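Local coordinates for amphinase-2 (Rana pipiens, PDB 2P7S), which cleaves RNA as a secreted endonuclease of the pancreatic ribonuclease family, acting on poly(U), poly(C) and ribosomal RNA, and is toxic to cultured tumour cells, at residues C41-S50 against F74-C85. Sequence-based numbering, arbitrary orientation. Where two conformers were deposited one is given.
Sequences CKPINTFIHS and FTLTTCKNPIRC. With ACT (acetate ion), chain C.
His49 lies across from Thr75 and sends its ring to Thr77, two residues further along the neighbouring strand. CB lies 3.6 Å from Thr75 O and also touches Thr75 CB. With CG beside its own backbone N (chi1 -64°), the ring presents an edge to 74-83: CD2 packs 3.4 Å from Thr75 O, and NE2 meets Thr77 OG1 at 2.6 Å in a hydrogen bond that either partner could donate. ND1 bonds to Gln19 O; histidine suits the place because its two ring nitrogens serve both partners at once, fixing the ring's rotation. An alanine here would probably leave Thr77 OG1 and Gln19 O without this mate. Antiparallel strands 45-49 and 74-83 are joined by paired backbone bonds at Asn45-Cys79 and Phe47-Thr77. On the same face as His49, Phe47 CE1 meets Cys79 SG obliquely at 3.6 Å; this sulfur, in a disulfide with Cys26, has no proton and suits a buried ring. On the other face, Thr46 OG1 lies 3.0 Å from Thr78 OG1 and donates to an acetate, probably from the crystallisation liquor and also held by Thr111 N. Thr46 probably binds substrate: its hydroxyl, able to donate or accept, suits pyrimidine recognition, as in pancreatic ribonucleases.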
loop_
_atom_site.group_PDB
_atom_site.type_symbol
_atom_site.label_atom_id
_atom_site.label_comp_id
_atom_site.label_asym_id
_atom_site.label_seq_id
_atom_site.Cartn_x
_atom_site.Cartn_y
_atom_site.Cartn_z
ATOM N N CYS A 41 -8.166 2.674 -12.458
ATOM C CA CYS A 41 -8.774 1.411 -12.860
ATOM C C CYS A 41 -7.766 0.283 -13.079
ATOM O O CYS A 41 -7.904 -0.512 -14.005
ATOM C CB CYS A 41 -9.606 1.617 -14.133
ATOM S SG CYS A 41 -10.627 0.187 -14.612
ATOM N N LYS A 42 -6.752 0.208 -12.225
ATOM C CA LYS A 42 -5.754 -0.849 -12.338
ATOM C C LYS A 42 -6.332 -2.155 -11.792
ATOM O O LYS A 42 -7.235 -2.142 -10.951
ATOM C CB LYS A 42 -4.484 -0.456 -11.575
ATOM C CG LYS A 42 -3.713 0.674 -12.243
ATOM C CD LYS A 42 -3.212 0.243 -13.617
ATOM C CE LYS A 42 -2.702 1.420 -14.426
ATOM N NZ LYS A 42 -2.171 1.007 -15.762
ATOM N N PRO A 43 -5.817 -3.304 -12.256
ATOM C CA PRO A 43 -6.313 -4.608 -11.797
ATOM C C PRO A 43 -6.247 -4.902 -10.299
ATOM O O PRO A 43 -7.147 -5.547 -9.749
ATOM C CB PRO A 43 -5.495 -5.604 -12.628
ATOM C CG PRO A 43 -4.233 -4.863 -12.901
ATOM C CD PRO A 43 -4.716 -3.474 -13.221
ATOM N N ILE A 44 -5.203 -4.437 -9.622
ATOM C CA ILE A 44 -5.103 -4.722 -8.197
ATOM C C ILE A 44 -4.183 -3.793 -7.410
ATOM O O ILE A 44 -3.163 -3.321 -7.928
ATOM C CB ILE A 44 -4.639 -6.183 -7.980
ATOM C CG1 ILE A 44 -4.618 -6.517 -6.486
ATOM C CG2 ILE A 44 -3.251 -6.387 -8.602
ATOM C CD1 ILE A 44 -4.369 -7.985 -6.190
ATOM N N ASN A 45 -4.562 -3.523 -6.164
ATOM C CA ASN A 45 -3.755 -2.683 -5.277
ATOM C C ASN A 45 -4.124 -2.887 -3.816
ATOM O O ASN A 45 -5.285 -3.130 -3.492
ATOM C CB ASN A 45 -3.903 -1.198 -5.603
ATOM C CG ASN A 45 -2.838 -0.351 -4.907
ATOM O OD1 ASN A 45 -1.644 -0.511 -5.168
ATOM N ND2 ASN A 45 -3.262 0.531 -4.010
ATOM N N THR A 46 -3.129 -2.786 -2.938
ATOM C CA THR A 46 -3.358 -2.947 -1.504
ATOM C C THR A 46 -3.106 -1.622 -0.782
ATOM O O THR A 46 -2.104 -0.943 -1.030
ATOM C CB THR A 46 -2.443 -4.047 -0.910
ATOM O OG1 THR A 46 -2.829 -5.321 -1.442
ATOM C CG2 THR A 46 -2.574 -4.094 0.600
ATOM N N PHE A 47 -4.042 -1.250 0.089
ATOM C CA PHE A 47 -3.955 -0.017 0.858
ATOM C C PHE A 47 -3.683 -0.294 2.329
ATOM O O PHE A 47 -4.265 -1.201 2.918
ATOM C CB PHE A 47 -5.255 0.779 0.715
ATOM C CG PHE A 47 -5.518 1.252 -0.681
ATOM C CD1 PHE A 47 -6.195 0.448 -1.592
ATOM C CD2 PHE A 47 -5.052 2.495 -1.100
ATOM C CE1 PHE A 47 -6.401 0.880 -2.901
ATOM C CE2 PHE A 47 -5.250 2.936 -2.410
ATOM C CZ PHE A 47 -5.924 2.129 -3.312
ATOM N N ILE A 48 -2.811 0.513 2.922
ATOM C CA ILE A 48 -2.427 0.346 4.319
ATOM C C ILE A 48 -3.105 1.420 5.168
ATOM O O ILE A 48 -2.866 2.612 4.978
ATOM C CB ILE A 48 -0.889 0.477 4.482
ATOM C CG1 ILE A 48 -0.176 -0.397 3.451
ATOM C CG2 ILE A 48 -0.476 0.073 5.886
ATOM C CD1 ILE A 48 1.274 0.018 3.206
ATOM N N HIS A 49 -3.955 0.990 6.095
ATOM C CA HIS A 49 -4.674 1.913 6.969
ATOM C C HIS A 49 -3.784 2.255 8.153
ATOM O O HIS A 49 -3.840 1.605 9.205
ATOM C CB HIS A 49 -5.970 1.259 7.452
ATOM C CG HIS A 49 -6.935 0.965 6.348
ATOM N ND1 HIS A 49 -7.869 1.882 5.914
ATOM C CD2 HIS A 49 -7.072 -0.121 5.551
ATOM C CE1 HIS A 49 -8.539 1.373 4.895
ATOM N NE2 HIS A 49 -8.074 0.159 4.654
ATOM N N SER A 50 -2.959 3.278 7.983
ATOM C CA SER A 50 -2.037 3.685 9.035
ATOM C C SER A 50 -1.404 5.037 8.755
ATOM O O SER A 50 -1.454 5.540 7.628
ATOM C CB SER A 50 -0.926 2.636 9.178
ATOM O OG SER A 50 0.167 3.121 9.943
ATOM N N PHE A 74 -0.472 -4.732 9.981
ATOM C CA PHE A 74 -1.264 -3.553 9.639
ATOM C C PHE A 74 -2.633 -3.970 9.124
ATOM O O PHE A 74 -2.827 -5.117 8.728
ATOM C CB PHE A 74 -0.579 -2.718 8.548
ATOM C CG PHE A 74 0.769 -2.195 8.934
ATOM C CD1 PHE A 74 1.892 -3.016 8.882
ATOM C CD2 PHE A 74 0.918 -0.879 9.355
ATOM C CE1 PHE A 74 3.145 -2.530 9.243
ATOM C CE2 PHE A 74 2.166 -0.383 9.720
ATOM C CZ PHE A 74 3.280 -1.212 9.662
ATOM N N THR A 75 -3.577 -3.034 9.142
ATOM C CA THR A 75 -4.924 -3.277 8.630
ATOM C C THR A 75 -4.798 -2.995 7.137
ATOM O O THR A 75 -4.402 -1.892 6.746
ATOM C CB THR A 75 -5.940 -2.308 9.251
ATOM O OG1 THR A 75 -5.931 -2.464 10.674
ATOM C CG2 THR A 75 -7.339 -2.592 8.724
ATOM N N LEU A 76 -5.141 -3.982 6.311
ATOM C CA LEU A 76 -5.001 -3.866 4.862
ATOM C C LEU A 76 -6.249 -4.093 4.022
ATOM O O LEU A 76 -6.953 -5.083 4.206
ATOM C CB LEU A 76 -3.957 -4.868 4.387
ATOM C CG LEU A 76 -2.604 -4.868 5.089
ATOM C CD1 LEU A 76 -1.890 -6.175 4.779
ATOM C CD2 LEU A 76 -1.786 -3.671 4.633
ATOM N N THR A 77 -6.502 -3.180 3.088
ATOM C CA THR A 77 -7.628 -3.313 2.175
ATOM C C THR A 77 -7.066 -3.595 0.789
ATOM O O THR A 77 -6.244 -2.841 0.270
ATOM C CB THR A 77 -8.472 -2.036 2.104
ATOM O OG1 THR A 77 -9.163 -1.858 3.342
ATOM C CG2 THR A 77 -9.482 -2.124 0.965
ATOM N N THR A 78 -7.499 -4.695 0.193
ATOM C CA THR A 78 -7.032 -5.039 -1.134
ATOM C C THR A 78 -8.190 -4.891 -2.116
ATOM O O THR A 78 -9.272 -5.423 -1.885
ATOM C CB THR A 78 -6.481 -6.492 -1.163
ATOM O OG1 THR A 78 -5.295 -6.562 -0.361
ATOM C CG2 THR A 78 -6.146 -6.913 -2.585
ATOM N N CYS A 79 -7.963 -4.126 -3.179
ATOM C CA CYS A 79 -8.967 -3.914 -4.222
ATOM C C CYS A 79 -8.558 -4.786 -5.406
ATOM O O CYS A 79 -7.431 -4.676 -5.895
ATOM C CB CYS A 79 -8.971 -2.457 -4.668
ATOM S SG CYS A 79 -9.305 -1.269 -3.332
ATOM N N LYS A 80 -9.465 -5.632 -5.885
ATOM C CA LYS A 80 -9.116 -6.510 -6.997
ATOM C C LYS A 80 -10.307 -6.948 -7.848
ATOM O O LYS A 80 -11.458 -6.577 -7.584
ATOM C CB LYS A 80 -8.423 -7.758 -6.452
ATOM C CG LYS A 80 -9.335 -8.623 -5.593
ATOM C CD LYS A 80 -8.601 -9.853 -5.098
ATOM C CE LYS A 80 -9.536 -10.803 -4.375
ATOM N NZ LYS A 80 -8.821 -12.042 -3.961
ATOM N N ASN A 81 -10.001 -7.742 -8.871
ATOM C CA ASN A 81 -10.999 -8.298 -9.779
ATOM C C ASN A 81 -11.990 -7.281 -10.332
ATOM O O ASN A 81 -13.209 -7.471 -10.246
ATOM C CB ASN A 81 -11.756 -9.428 -9.079
ATOM C CG ASN A 81 -10.823 -10.494 -8.540
ATOM O OD1 ASN A 81 -9.639 -10.516 -8.880
ATOM N ND2 ASN A 81 -11.346 -11.383 -7.703
ATOM N N PRO A 82 -11.484 -6.193 -10.924
ATOM C CA PRO A 82 -12.398 -5.190 -11.468
ATOM C C PRO A 82 -13.216 -5.694 -12.656
ATOM O O PRO A 82 -12.779 -6.560 -13.417
ATOM C CB PRO A 82 -11.458 -4.057 -11.866
ATOM C CG PRO A 82 -10.226 -4.810 -12.313
ATOM C CD PRO A 82 -10.081 -5.844 -11.219
ATOM N N ILE A 83 -14.415 -5.143 -12.777
ATOM C CA ILE A 83 -15.335 -5.426 -13.870
ATOM C C ILE A 83 -15.782 -4.012 -14.215
ATOM O O ILE A 83 -16.524 -3.396 -13.450
ATOM C CB ILE A 83 -16.574 -6.226 -13.412
ATOM C CG1 ILE A 83 -16.156 -7.553 -12.769
ATOM C CG2 ILE A 83 -17.489 -6.478 -14.612
ATOM C CD1 ILE A 83 -15.516 -8.532 -13.721
ATOM N N ARG A 84 -15.310 -3.489 -15.339
ATOM C CA ARG A 84 -15.652 -2.126 -15.739
ATOM C C ARG A 84 -15.289 -1.144 -14.622
ATOM O O ARG A 84 -16.046 -0.232 -14.297
ATOM C CB ARG A 84 -17.141 -2.027 -16.084
ATOM C CG ARG A 84 -17.480 -2.626 -17.445
ATOM C CD ARG A 84 -18.960 -2.502 -17.758
ATOM N NE ARG A 84 -19.771 -3.334 -16.874
ATOM C CZ ARG A 84 -19.803 -4.662 -16.917
ATOM N NH1 ARG A 84 -19.066 -5.319 -17.807
ATOM N NH2 ARG A 84 -20.571 -5.336 -16.069
ATOM N N CYS A 85 -14.112 -1.364 -14.040
ATOM C CA CYS A 85 -13.559 -0.539 -12.966
ATOM C C CYS A 85 -14.293 -0.547 -11.626
ATOM O O CYS A 85 -14.166 0.388 -10.839
ATOM C CB CYS A 85 -13.373 0.898 -13.454
ATOM S SG CYS A 85 -12.455 0.987 -15.028
HETATM C C ACT C . -1.477 -8.635 -2.134
HETATM O O ACT C . -0.599 -9.407 -1.684
HETATM O OXT ACT C . -1.388 -7.342 -2.376
HETATM C CH3 ACT C . -2.824 -9.265 -2.450
HETATM O O HOH W 1 -7.367 -8.214 -10.096
HETATM O O HOH W 2 -2.445 -0.659 10.080
#